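Local atomic coordinates of YfkN protein (Bacillus subtilis subsp. subtilis, PDB entry 3GVE), a protein that belongs to the calcineurin-like phosphoesterase family and carries a manganese and a magnesium ion side by side in its metal centre. Residues L118-A132 / G139-K151. Numbering follows the deposited sequence. Where two conformers were deposited one is given.
Sequences LDGTIKGADFPIVNA and GENRYTPYVINEK
Arg142 meets Asp119 end-on in a two-pronged salt bridge that ties the loop before strand 146-154 to helix 115-123 of the calcineurin-like phosphoesterase fold. NH1 reaches the syn lone pair of OD1 at 3.0 Å, and NH2 reaches OD2 at 2.8 Å. Both oxygens lie near the guanidinium plane, but the carboxylate is turned 34° from it. With CG anti to the backbone nitrogen (chi1 -178°), Arg142 sets CG over one face of the Tyr143 ring; the bend at chi2 (53°) then turns the rest of the chain toward Asp119. Tyr143 OH sits over one face of the guanidinium, toward its rim. The Tyr143 ring packs against helix 115-123. Leu118 and Ile122 both cross it at about a right angle, Leu118 CD2 touching OH at 3.6 Å and Ile122 CD1 lying by CD1 and CE1. On the same side of the ring plane as Ile122 CD1, opposite Arg142 CG, the Asn131 amide is perpendicular to the ring, with OD1 3.9 Å from Tyr143 CD2; this oxygen accepts a hydrogen bond from Val134 N. Water 1, at the ring edge, links Tyr143 OH to Asp119 OD1, the latter weakly.

Beyond the ring the two chains meet through backbone, Asn131 N donating to Thr144 O. Further on, Val147, in one of its two conformers, packs on Pro128 and Val130: CG2 lies 3.5 Å from Pro128 CG, while CG1 touches Val130 CG1. Strand 129-130 pairs with 104-105 and Val147 with Tyr167, so the contact bridges two sheets. Between Ile129 and Thr144, water 2 donates to Ile129 O and is hydrogen-bonded to Thr144 OG1, each at 2.7 Å.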
loop_
_atom_site.group_PDB
_atom_site.type_symbol
_atom_site.label_atom_id
_atom_site.label_comp_id
_atom_site.label_asym_id
_atom_site.label_seq_id
_atom_site.Cartn_x
_atom_site.Cartn_y
_atom_site.Cartn_z
ATOM N N LEU A 118 15.432 4.042 15.605
ATOM C CA LEU A 118 16.210 4.244 14.397
ATOM C C LEU A 118 17.717 4.218 14.690
ATOM O O LEU A 118 18.475 3.622 13.964
ATOM C CB LEU A 118 15.812 5.556 13.698
ATOM C CG LEU A 118 16.541 5.865 12.386
ATOM C CD1 LEU A 118 16.442 4.683 11.422
ATOM C CD2 LEU A 118 15.974 7.135 11.748
ATOM N N ASP A 119 18.133 4.900 15.755
ATOM C CA ASP A 119 19.537 4.879 16.157
ATOM C C ASP A 119 19.967 3.436 16.432
ATOM O O ASP A 119 21.024 3.026 16.022
ATOM C CB ASP A 119 19.785 5.736 17.403
ATOM C CG ASP A 119 19.823 7.234 17.109
ATOM O OD1 ASP A 119 20.078 7.655 15.971
ATOM O OD2 ASP A 119 19.601 7.983 18.065
ATOM N N GLY A 120 19.132 2.678 17.121
ATOM C CA GLY A 120 19.454 1.296 17.437
ATOM C C GLY A 120 19.567 0.446 16.188
ATOM O O GLY A 120 20.426 -0.393 16.075
ATOM N N THR A 121 18.677 0.691 15.236
ATOM C CA THR A 121 18.668 -0.036 13.959
ATOM C C THR A 121 19.970 0.183 13.197
ATOM O O THR A 121 20.560 -0.746 12.699
ATOM C CB THR A 121 17.459 0.393 13.090
ATOM O OG1 THR A 121 16.257 -0.036 13.716
ATOM C CG2 THR A 121 17.522 -0.225 11.697
ATOM N N ILE A 122 20.409 1.435 13.140
ATOM C CA ILE A 122 21.637 1.815 12.462
ATOM C C ILE A 122 22.873 1.159 13.104
ATOM O O ILE A 122 23.803 0.811 12.409
ATOM C CB ILE A 122 21.768 3.369 12.429
ATOM C CG1 ILE A 122 20.703 3.964 11.508
ATOM C CG2 ILE A 122 23.134 3.800 11.964
ATOM C CD1 ILE A 122 20.517 5.484 11.664
ATOM N N LYS A 123 22.868 1.004 14.426
ATOM C CA LYS A 123 24.029 0.456 15.159
ATOM C C LYS A 123 24.475 -0.903 14.653
ATOM O O LYS A 123 25.635 -1.224 14.684
ATOM C CB LYS A 123 23.720 0.297 16.650
ATOM C CG LYS A 123 23.586 1.584 17.407
ATOM C CD LYS A 123 23.183 1.342 18.866
ATOM C CE LYS A 123 22.840 2.669 19.505
ATOM N NZ LYS A 123 22.668 2.556 20.934
ATOM N N GLY A 124 23.516 -1.704 14.224
ATOM C CA GLY A 124 23.768 -3.048 13.751
ATOM C C GLY A 124 24.245 -3.217 12.290
ATOM O O GLY A 124 24.602 -4.326 11.912
ATOM N N ALA A 125 24.190 -2.132 11.476
ATOM C CA ALA A 125 24.631 -2.231 10.098
ATOM C C ALA A 125 26.130 -2.312 10.012
ATOM O O ALA A 125 26.864 -1.474 10.680
ATOM C CB ALA A 125 24.105 -1.073 9.324
ATOM N N ASP A 126 26.634 -3.182 9.166
ATOM C CA ASP A 126 28.060 -3.308 8.928
ATOM C C ASP A 126 28.516 -2.176 8.039
ATOM O O ASP A 126 29.667 -1.906 7.957
ATOM C CB ASP A 126 28.372 -4.631 8.225
ATOM C CG ASP A 126 28.203 -5.819 9.099
ATOM O OD1 ASP A 126 28.189 -5.708 10.291
ATOM O OD2 ASP A 126 28.079 -6.892 8.484
ATOM N N PHE A 127 27.569 -1.557 7.353
ATOM C CA PHE A 127 27.839 -0.522 6.370
ATOM C C PHE A 127 27.324 0.815 6.890
ATOM O O PHE A 127 26.465 0.854 7.728
ATOM C CB PHE A 127 27.147 -0.873 5.047
ATOM C CG PHE A 127 25.685 -1.205 5.205
ATOM C CD1 PHE A 127 24.735 -0.224 5.067
ATOM C CD2 PHE A 127 25.274 -2.484 5.539
ATOM C CE1 PHE A 127 23.399 -0.517 5.232
ATOM C CE2 PHE A 127 23.943 -2.789 5.716
ATOM C CZ PHE A 127 22.992 -1.822 5.552
ATOM N N PRO A 128 27.851 1.897 6.346
ATOM C CA PRO A 128 27.405 3.233 6.753
ATOM C C PRO A 128 25.993 3.547 6.256
ATOM O O PRO A 128 25.657 3.258 5.122
ATOM C CB PRO A 128 28.400 4.164 6.051
ATOM C CG PRO A 128 28.935 3.355 4.898
ATOM C CD PRO A 128 28.983 1.953 5.410
ATOM N N ILE A 129 25.203 4.152 7.125
ATOM C CA ILE A 129 23.886 4.685 6.788
ATOM C C ILE A 129 24.006 6.197 6.953
ATOM O O ILE A 129 24.264 6.690 8.030
ATOM C CB ILE A 129 22.802 4.048 7.672
ATOM C CG1 ILE A 129 22.695 2.561 7.313
ATOM C CG2 ILE A 129 21.473 4.726 7.455
ATOM C CD1 ILE A 129 21.776 1.742 8.233
ATOM N N VAL A 130 23.870 6.915 5.857
ATOM C CA VAL A 130 24.202 8.328 5.836
ATOM C C VAL A 130 22.960 9.187 5.650
ATOM O O VAL A 130 21.997 8.781 5.016
ATOM C CB VAL A 130 25.254 8.652 4.723
ATOM C CG1 VAL A 130 26.611 7.998 5.081
ATOM C CG2 VAL A 130 24.774 8.175 3.341
ATOM N N ASN A 131 23.015 10.388 6.196
ATOM C CA ASN A 131 22.016 11.412 5.949
ATOM C C ASN A 131 22.606 12.782 6.284
ATOM O O ASN A 131 23.156 12.933 7.364
ATOM C CB ASN A 131 20.750 11.178 6.765
ATOM C CG ASN A 131 19.832 12.379 6.716
ATOM O OD1 ASN A 131 19.982 13.298 7.503
ATOM N ND2 ASN A 131 18.933 12.411 5.751
ATOM N N ALA A 132 22.498 13.713 5.364
ATOM C CA ALA A 132 23.156 14.996 5.509
ATOM C C ALA A 132 22.230 16.107 5.957
ATOM O O ALA A 132 22.708 17.112 6.453
ATOM C CB ALA A 132 23.841 15.387 4.190
ATOM N N GLY A 139 21.623 22.598 15.146
ATOM C CA GLY A 139 22.227 22.624 13.824
ATOM C C GLY A 139 23.322 21.609 13.509
ATOM O O GLY A 139 23.972 21.691 12.496
ATOM N N GLU A 140 23.535 20.656 14.399
ATOM C CA GLU A 140 24.530 19.630 14.145
ATOM C C GLU A 140 23.931 18.508 13.290
ATOM O O GLU A 140 22.757 18.239 13.382
ATOM C CB GLU A 140 25.011 19.060 15.474
ATOM C CG GLU A 140 25.674 20.094 16.387
ATOM C CD GLU A 140 27.052 20.525 15.922
ATOM O OE1 GLU A 140 27.781 19.776 15.282
ATOM O OE2 GLU A 140 27.419 21.645 16.251
ATOM N N ASN A 141 24.742 17.840 12.485
ATOM C CA ASN A 141 24.215 16.687 11.774
ATOM C C ASN A 141 23.730 15.654 12.776
ATOM O O ASN A 141 24.454 15.302 13.686
ATOM C CB ASN A 141 25.269 16.077 10.864
ATOM C CG ASN A 141 25.513 16.904 9.633
ATOM O OD1 ASN A 141 26.522 17.574 9.520
ATOM N ND2 ASN A 141 24.585 16.846 8.701
ATOM N N ARG A 142 22.505 15.182 12.584
ATOM C CA ARG A 142 21.909 14.203 13.467
ATOM C C ARG A 142 22.403 12.780 13.158
ATOM O O ARG A 142 22.312 11.912 13.986
ATOM C CB ARG A 142 20.380 14.281 13.355
ATOM C CG ARG A 142 19.614 13.318 14.270
ATOM C CD ARG A 142 20.049 13.451 15.735
ATOM N NE ARG A 142 19.261 12.610 16.623
ATOM C CZ ARG A 142 19.407 11.301 16.722
ATOM N NH1 ARG A 142 20.296 10.677 15.978
ATOM N NH2 ARG A 142 18.664 10.616 17.567
ATOM N N TYR A 143 22.900 12.581 11.943
ATOM C CA TYR A 143 23.399 11.290 11.457
ATOM C C TYR A 143 24.738 11.518 10.777
ATOM O O TYR A 143 25.081 12.622 10.434
ATOM C CB TYR A 143 22.391 10.662 10.450
ATOM C CG TYR A 143 21.039 10.506 11.086
ATOM C CD1 TYR A 143 20.785 9.469 11.959
ATOM C CD2 TYR A 143 20.040 11.452 10.884
ATOM C CE1 TYR A 143 19.572 9.365 12.591
ATOM C CE2 TYR A 143 18.840 11.357 11.503
ATOM C CZ TYR A 143 18.608 10.320 12.358
ATOM O OH TYR A 143 17.418 10.236 13.019
ATOM N N THR A 144 25.469 10.442 10.559
ATOM C CA THR A 144 26.667 10.482 9.730
ATOM C C THR A 144 26.319 11.159 8.395
ATOM O O THR A 144 25.505 10.641 7.644
ATOM C CB THR A 144 27.125 9.042 9.421
ATOM O OG1 THR A 144 27.175 8.274 10.637
ATOM C CG2 THR A 144 28.468 9.019 8.750
ATOM N N PRO A 145 26.907 12.315 8.099
ATOM C CA PRO A 145 26.454 13.046 6.910
ATOM C C PRO A 145 26.890 12.450 5.586
ATOM O O PRO A 145 26.113 12.571 4.579
ATOM C CB PRO A 145 26.976 14.465 7.110
ATOM C CG PRO A 145 28.234 14.245 7.882
ATOM C CD PRO A 145 27.898 13.091 8.882
ATOM N N TYR A 146 28.029 11.798 5.568
ATOM C CA TYR A 146 28.558 11.188 4.368
ATOM C C TYR A 146 29.682 10.288 4.843
ATOM O O TYR A 146 30.089 10.400 5.987
ATOM C CB TYR A 146 29.075 12.253 3.387
ATOM C CG TYR A 146 30.312 12.981 3.874
ATOM C CD1 TYR A 146 31.568 12.437 3.695
ATOM C CD2 TYR A 146 30.220 14.204 4.520
ATOM C CE1 TYR A 146 32.713 13.088 4.144
ATOM C CE2 TYR A 146 31.366 14.858 4.973
ATOM C CZ TYR A 146 32.600 14.289 4.777
ATOM O OH TYR A 146 33.737 14.928 5.227
ATOM N N VAL A 147 30.119 9.435 3.921
ATOM C CA VAL A 147 31.324 8.579 4.184
ATOM C C VAL A 147 32.076 8.537 2.893
ATOM O O VAL A 147 31.490 8.640 1.801
ATOM C CB VAL A 147 30.933 7.185 4.707
ATOM C CG1 VAL A 147 30.223 7.261 6.030
ATOM C CG2 VAL A 147 30.209 6.424 3.675
ATOM N N ILE A 148 33.332 8.386 3.009
ATOM C CA ILE A 148 34.243 8.164 1.889
ATOM C C ILE A 148 35.081 6.914 2.137
ATOM O O ILE A 148 35.699 6.790 3.171
ATOM C CB ILE A 148 35.169 9.388 1.671
ATOM C CG1 ILE A 148 34.346 10.629 1.377
ATOM C CG2 ILE A 148 36.132 9.145 0.533
ATOM C CD1 ILE A 148 35.139 11.918 1.511
ATOM N N ASN A 149 35.066 5.995 1.179
ATOM C CA ASN A 149 35.815 4.744 1.251
ATOM C C ASN A 149 36.772 4.688 0.082
ATOM O O ASN A 149 36.382 4.896 -1.048
ATOM C CB ASN A 149 34.889 3.532 1.149
ATOM C CG ASN A 149 33.860 3.488 2.221
ATOM O OD1 ASN A 149 34.133 3.819 3.350
ATOM N ND2 ASN A 149 32.655 3.074 1.865
ATOM N N GLU A 150 38.034 4.417 0.371
ATOM C CA GLU A 150 38.999 4.213 -0.684
ATOM C C GLU A 150 38.861 2.777 -1.177
ATOM O O GLU A 150 39.066 1.839 -0.433
ATOM C CB GLU A 150 40.418 4.485 -0.202
ATOM C CG GLU A 150 41.429 4.416 -1.336
ATOM C CD GLU A 150 42.826 4.790 -0.894
ATOM O OE1 GLU A 150 43.371 5.753 -1.443
ATOM O OE2 GLU A 150 43.361 4.109 -0.012
ATOM N N LYS A 151 38.484 2.639 -2.438
ATOM C CA LYS A 151 38.264 1.344 -3.059
ATOM C C LYS A 151 39.413 0.997 -4.003
ATOM O O LYS A 151 39.874 1.857 -4.727
ATOM C CB LYS A 151 36.962 1.382 -3.877
ATOM C CG LYS A 151 35.730 1.810 -3.117
ATOM C CD LYS A 151 35.554 0.988 -1.874
ATOM C CE LYS A 151 34.870 -0.294 -2.164
ATOM N NZ LYS A 151 34.679 -1.027 -0.886
HETATM O O HOH W 1 17.610 8.313 14.984
HETATM O O HOH W 2 25.148 6.510 10.538
HETATM O O HOH W 3 22.658 14.668 9.446
#